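AAR187Cp (Eremothecium gossypii, PDB 3ZIL) probably regulates sister-chromatid cohesion by acting on cohesin as a Wapl-family protein, represented here by its helical Wap1 domain. Local coordinates at residues Q80-D92 / Y135-T147. Numbering follows the deposited sequence.
Sequences QKVTSLLQCFIAD and YQDLLRKLKFTNT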
loop_
_atom_site.group_PDB
_atom_site.type_symbol
_atom_site.label_atom_id
_atom_site.label_comp_id
_atom_site.label_asym_id
_atom_site.label_seq_id
_atom_site.Cartn_x
_atom_site.Cartn_y
_atom_site.Cartn_z
ATOM N N GLN A 80 22.041 5.119 -12.389
ATOM C CA GLN A 80 22.154 4.936 -13.850
ATOM C C GLN A 80 20.795 4.574 -14.322
ATOM O O GLN A 80 20.412 3.410 -14.280
ATOM C CB GLN A 80 23.214 3.887 -14.208
ATOM C CG GLN A 80 24.605 4.386 -13.777
ATOM C CD GLN A 80 25.697 3.337 -13.731
ATOM O OE1 GLN A 80 25.527 2.173 -14.111
ATOM N NE2 GLN A 80 26.844 3.750 -13.256
ATOM N N LYS A 81 20.051 5.578 -14.766
ATOM C CA LYS A 81 18.604 5.357 -14.951
ATOM C C LYS A 81 18.275 4.471 -16.146
ATOM O O LYS A 81 17.352 3.663 -16.060
ATOM C CB LYS A 81 17.846 6.655 -15.044
ATOM C CG LYS A 81 17.917 7.542 -13.813
ATOM C CD LYS A 81 16.982 6.922 -12.761
ATOM C CE LYS A 81 17.011 7.721 -11.489
ATOM N NZ LYS A 81 16.657 6.777 -10.421
ATOM N N VAL A 82 19.034 4.589 -17.255
ATOM C CA VAL A 82 18.661 3.886 -18.458
ATOM C C VAL A 82 18.999 2.396 -18.278
ATOM O O VAL A 82 18.180 1.539 -18.549
ATOM C CB VAL A 82 19.290 4.461 -19.779
ATOM C CG1 VAL A 82 19.029 3.467 -20.919
ATOM C CG2 VAL A 82 18.724 5.823 -20.110
ATOM N N THR A 83 20.149 2.124 -17.675
ATOM C CA THR A 83 20.564 0.758 -17.411
ATOM C C THR A 83 19.559 0.103 -16.456
ATOM O O THR A 83 19.160 -1.045 -16.654
ATOM C CB THR A 83 21.982 0.767 -16.857
ATOM O OG1 THR A 83 22.857 1.217 -17.904
ATOM C CG2 THR A 83 22.443 -0.593 -16.423
ATOM N N SER A 84 19.173 0.852 -15.433
ATOM C CA SER A 84 18.196 0.377 -14.396
ATOM C C SER A 84 16.812 -0.002 -14.973
ATOM O O SER A 84 16.197 -1.023 -14.601
ATOM C CB SER A 84 18.113 1.510 -13.370
ATOM O OG SER A 84 19.263 1.444 -12.565
ATOM N N LEU A 85 16.347 0.824 -15.912
ATOM C CA LEU A 85 15.183 0.523 -16.700
ATOM C C LEU A 85 15.269 -0.779 -17.508
ATOM O O LEU A 85 14.340 -1.598 -17.491
ATOM C CB LEU A 85 14.853 1.667 -17.625
ATOM C CG LEU A 85 13.432 1.484 -18.234
ATOM C CD1 LEU A 85 12.314 1.504 -17.173
ATOM C CD2 LEU A 85 13.160 2.532 -19.331
ATOM N N LEU A 86 16.370 -0.950 -18.251
ATOM C CA LEU A 86 16.620 -2.168 -18.969
ATOM C C LEU A 86 16.634 -3.362 -18.012
ATOM O O LEU A 86 16.163 -4.428 -18.367
ATOM C CB LEU A 86 17.995 -2.062 -19.681
ATOM C CG LEU A 86 18.172 -0.887 -20.635
ATOM C CD1 LEU A 86 19.582 -0.788 -21.296
ATOM C CD2 LEU A 86 17.051 -0.880 -21.667
ATOM N N GLN A 87 17.236 -3.192 -16.818
ATOM C CA GLN A 87 17.362 -4.278 -15.894
ATOM C C GLN A 87 15.991 -4.611 -15.352
ATOM O O GLN A 87 15.758 -5.788 -15.099
ATOM C CB GLN A 87 18.300 -3.957 -14.697
ATOM C CG GLN A 87 19.765 -3.895 -15.162
ATOM C CD GLN A 87 20.680 -3.319 -14.114
ATOM O OE1 GLN A 87 20.483 -2.195 -13.656
ATOM N NE2 GLN A 87 21.765 -4.043 -13.811
ATOM N N CYS A 88 15.147 -3.610 -15.111
ATOM C CA CYS A 88 13.749 -3.930 -14.655
ATOM C C CYS A 88 12.970 -4.753 -15.763
ATOM O O CYS A 88 12.266 -5.680 -15.429
ATOM C CB CYS A 88 12.968 -2.669 -14.381
ATOM S SG CYS A 88 13.488 -1.668 -12.981
ATOM N N PHE A 89 13.084 -4.389 -17.047
ATOM C CA PHE A 89 12.535 -5.209 -18.147
ATOM C C PHE A 89 13.024 -6.699 -18.140
ATOM O O PHE A 89 12.206 -7.606 -18.166
ATOM C CB PHE A 89 12.748 -4.521 -19.524
ATOM C CG PHE A 89 12.443 -5.413 -20.679
ATOM C CD1 PHE A 89 11.114 -5.704 -21.031
ATOM C CD2 PHE A 89 13.473 -6.054 -21.360
ATOM C CE1 PHE A 89 10.827 -6.555 -22.087
ATOM C CE2 PHE A 89 13.180 -6.935 -22.401
ATOM C CZ PHE A 89 11.855 -7.185 -22.763
ATOM N N ILE A 90 14.344 -6.937 -18.010
ATOM C CA ILE A 90 14.899 -8.245 -17.888
ATOM C C ILE A 90 14.244 -9.030 -16.733
ATOM O O ILE A 90 13.821 -10.208 -16.920
ATOM C CB ILE A 90 16.442 -8.174 -17.718
ATOM C CG1 ILE A 90 17.045 -7.611 -18.994
ATOM C CG2 ILE A 90 17.012 -9.531 -17.254
ATOM C CD1 ILE A 90 16.675 -8.439 -20.210
ATOM N N ALA A 91 14.199 -8.438 -15.544
ATOM C CA ALA A 91 13.599 -9.138 -14.399
ATOM C C ALA A 91 12.162 -9.526 -14.718
ATOM O O ALA A 91 11.716 -10.629 -14.398
ATOM C CB ALA A 91 13.600 -8.273 -13.151
ATOM N N ASP A 92 11.427 -8.591 -15.298
ATOM C CA ASP A 92 10.055 -8.868 -15.727
ATOM C C ASP A 92 9.914 -9.844 -16.934
ATOM O O ASP A 92 8.959 -10.571 -16.980
ATOM C CB ASP A 92 9.358 -7.561 -16.005
ATOM C CG ASP A 92 7.841 -7.685 -16.192
ATOM O OD1 ASP A 92 7.215 -8.537 -15.506
ATOM O OD2 ASP A 92 7.295 -6.842 -17.016
ATOM N N TYR A 135 16.545 2.818 -28.593
ATOM C CA TYR A 135 15.975 3.142 -27.273
ATOM C C TYR A 135 14.517 3.586 -27.350
ATOM O O TYR A 135 13.687 3.023 -26.658
ATOM C CB TYR A 135 16.798 4.225 -26.634
ATOM C CG TYR A 135 16.288 4.651 -25.298
ATOM C CD1 TYR A 135 16.277 3.739 -24.220
ATOM C CD2 TYR A 135 15.885 5.985 -25.068
ATOM C CE1 TYR A 135 15.873 4.155 -22.934
ATOM C CE2 TYR A 135 15.436 6.396 -23.799
ATOM C CZ TYR A 135 15.426 5.464 -22.729
ATOM O OH TYR A 135 14.985 5.853 -21.451
ATOM N N GLN A 136 14.225 4.584 -28.207
ATOM C CA GLN A 136 12.821 4.944 -28.571
ATOM C C GLN A 136 11.976 3.752 -28.954
ATOM O O GLN A 136 10.830 3.592 -28.528
ATOM C CB GLN A 136 12.735 5.978 -29.728
ATOM C CG GLN A 136 13.524 7.303 -29.602
ATOM C CD GLN A 136 13.815 7.819 -28.169
ATOM O OE1 GLN A 136 12.905 7.904 -27.294
ATOM N NE2 GLN A 136 15.120 8.189 -27.922
ATOM N N ASP A 137 12.521 2.909 -29.795
ATOM C CA ASP A 137 11.780 1.746 -30.246
ATOM C C ASP A 137 11.424 0.822 -29.030
ATOM O O ASP A 137 10.242 0.400 -28.827
ATOM C CB ASP A 137 12.637 1.093 -31.308
ATOM C CG ASP A 137 12.161 -0.282 -31.751
ATOM O OD1 ASP A 137 11.124 -0.817 -31.295
ATOM O OD2 ASP A 137 12.887 -0.855 -32.595
ATOM N N LEU A 138 12.426 0.525 -28.194
ATOM C CA LEU A 138 12.133 -0.221 -26.952
ATOM C C LEU A 138 11.088 0.417 -26.027
ATOM O O LEU A 138 10.165 -0.284 -25.582
ATOM C CB LEU A 138 13.417 -0.554 -26.175
ATOM C CG LEU A 138 13.172 -1.474 -24.955
ATOM C CD1 LEU A 138 12.807 -2.927 -25.351
ATOM C CD2 LEU A 138 14.435 -1.414 -24.112
ATOM N N LEU A 139 11.264 1.710 -25.727
ATOM C CA LEU A 139 10.359 2.488 -24.923
ATOM C C LEU A 139 8.898 2.399 -25.365
ATOM O O LEU A 139 8.022 2.202 -24.523
ATOM C CB LEU A 139 10.798 3.971 -24.900
ATOM C CG LEU A 139 11.288 4.750 -23.689
ATOM C CD1 LEU A 139 12.152 3.976 -22.722
ATOM C CD2 LEU A 139 11.962 6.060 -24.148
ATOM N N ARG A 140 8.634 2.573 -26.661
ATOM C CA ARG A 140 7.293 2.290 -27.242
ATOM C C ARG A 140 6.758 0.893 -26.944
ATOM O O ARG A 140 5.571 0.705 -26.912
ATOM C CB ARG A 140 7.215 2.605 -28.777
ATOM C CG ARG A 140 7.455 4.096 -29.079
ATOM C CD ARG A 140 7.311 4.480 -30.546
ATOM N NE ARG A 140 8.173 3.745 -31.476
ATOM C CZ ARG A 140 9.329 4.216 -31.979
ATOM N NH1 ARG A 140 9.767 5.419 -31.633
ATOM N NH2 ARG A 140 10.057 3.495 -32.838
ATOM N N LYS A 141 7.611 -0.084 -26.694
ATOM C CA LYS A 141 7.122 -1.420 -26.358
ATOM C C LYS A 141 7.053 -1.808 -24.870
ATOM O O LYS A 141 6.481 -2.827 -24.552
ATOM C CB LYS A 141 7.978 -2.459 -27.096
ATOM C CG LYS A 141 7.588 -2.648 -28.555
ATOM C CD LYS A 141 8.790 -3.046 -29.414
ATOM C CE LYS A 141 8.392 -2.974 -30.896
ATOM N NZ LYS A 141 9.604 -3.205 -31.696
ATOM N N LEU A 142 7.732 -1.066 -23.978
ATOM C CA LEU A 142 7.876 -1.507 -22.563
ATOM C C LEU A 142 6.562 -1.307 -21.846
ATOM O O LEU A 142 5.812 -0.387 -22.171
ATOM C CB LEU A 142 8.892 -0.614 -21.867
ATOM C CG LEU A 142 10.346 -1.016 -22.193
ATOM C CD1 LEU A 142 11.225 0.101 -21.706
ATOM C CD2 LEU A 142 10.699 -2.398 -21.550
ATOM N N LYS A 143 6.286 -2.171 -20.907
ATOM C CA LYS A 143 5.160 -2.005 -20.040
ATOM C C LYS A 143 5.198 -0.651 -19.283
ATOM O O LYS A 143 4.137 -0.083 -18.998
ATOM C CB LYS A 143 5.187 -3.156 -19.040
ATOM C CG LYS A 143 3.934 -3.266 -18.164
ATOM C CD LYS A 143 4.063 -4.537 -17.328
ATOM C CE LYS A 143 4.252 -5.759 -18.224
ATOM N NZ LYS A 143 4.377 -7.036 -17.470
ATOM N N PHE A 144 6.380 -0.138 -18.923
ATOM C CA PHE A 144 6.507 1.164 -18.175
ATOM C C PHE A 144 7.745 1.866 -18.692
ATOM O O PHE A 144 8.753 1.207 -18.952
ATOM C CB PHE A 144 6.761 0.940 -16.665
ATOM C CG PHE A 144 5.623 0.229 -15.930
ATOM C CD1 PHE A 144 4.394 0.874 -15.658
ATOM C CD2 PHE A 144 5.760 -1.116 -15.524
ATOM C CE1 PHE A 144 3.345 0.204 -14.919
ATOM C CE2 PHE A 144 4.704 -1.783 -14.821
ATOM C CZ PHE A 144 3.519 -1.147 -14.521
ATOM N N THR A 145 7.711 3.203 -18.774
ATOM C CA THR A 145 8.808 3.910 -19.411
ATOM C C THR A 145 9.711 4.681 -18.428
ATOM O O THR A 145 10.523 5.490 -18.816
ATOM C CB THR A 145 8.314 4.719 -20.604
ATOM O OG1 THR A 145 7.336 5.674 -20.173
ATOM C CG2 THR A 145 7.679 3.746 -21.608
ATOM N N ASN A 146 9.613 4.338 -17.152
ATOM C CA ASN A 146 10.467 4.931 -16.204
ATOM C C ASN A 146 10.636 3.908 -15.084
ATOM O O ASN A 146 9.814 2.950 -14.945
ATOM C CB ASN A 146 9.835 6.268 -15.700
ATOM C CG ASN A 146 8.492 6.028 -14.982
ATOM O OD1 ASN A 146 8.458 5.589 -13.866
ATOM N ND2 ASN A 146 7.394 6.295 -15.656
ATOM N N THR A 147 11.700 4.100 -14.314
ATOM C CA THR A 147 12.077 3.163 -13.309
ATOM C C THR A 147 11.244 3.327 -12.032
ATOM O O THR A 147 11.102 2.393 -11.268
ATOM C CB THR A 147 13.561 3.363 -12.954
ATOM O OG1 THR A 147 13.835 4.761 -12.985
ATOM C CG2 THR A 147 14.425 2.696 -13.962
HETATM O O HOH W 1 13.840 5.772 -10.460
#
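Lys81 and Thr147 meet through one water, which accepts from Lys81 NZ at 3.0 Å and from Thr147 OG1; the ammonium also forms a salt bridge with Asp118 and a hydrogen bond to the carbonyl of Pro78. Val82 CG1 touches the Tyr135 ring at CE1. At Leu85 the methyl of Thr147 lies against the helix backbone, its CG2 3.3 Å from Leu85 N. Leu85 has CG anti to its backbone N (chi1 -167°), which carries its two methyls across to the other segment: CD1 rests on the Asn146 carbonyl group, while CD2 meets Leu139 CD1 and, tip to tip, Leu142 CD1 at 3.9 Å. In this all-helical Wap1 domain, helix 81-92 thus packs against both helix 135-141, at 45° between axes, and the linker leading to helix 147-158. Leu86 CD2 reaches Leu138 CD2 at 3.6 Å. Leu142 CD2 approaches the Phe89 ring obliquely, 3.4 Å from Phe89 CD1. At the far end Lys143 NZ donates to the syn lone pair of Asp92 OD2 in a 3.0 Å salt bridge; OD2 is also hydrogen-bonded to Tyr150 OH, and OD1 to Tyr158 OH. With an alanine here, the Lys143 ammonium would probably lose its carboxylate mate and both tyrosine hydroxyls a partner.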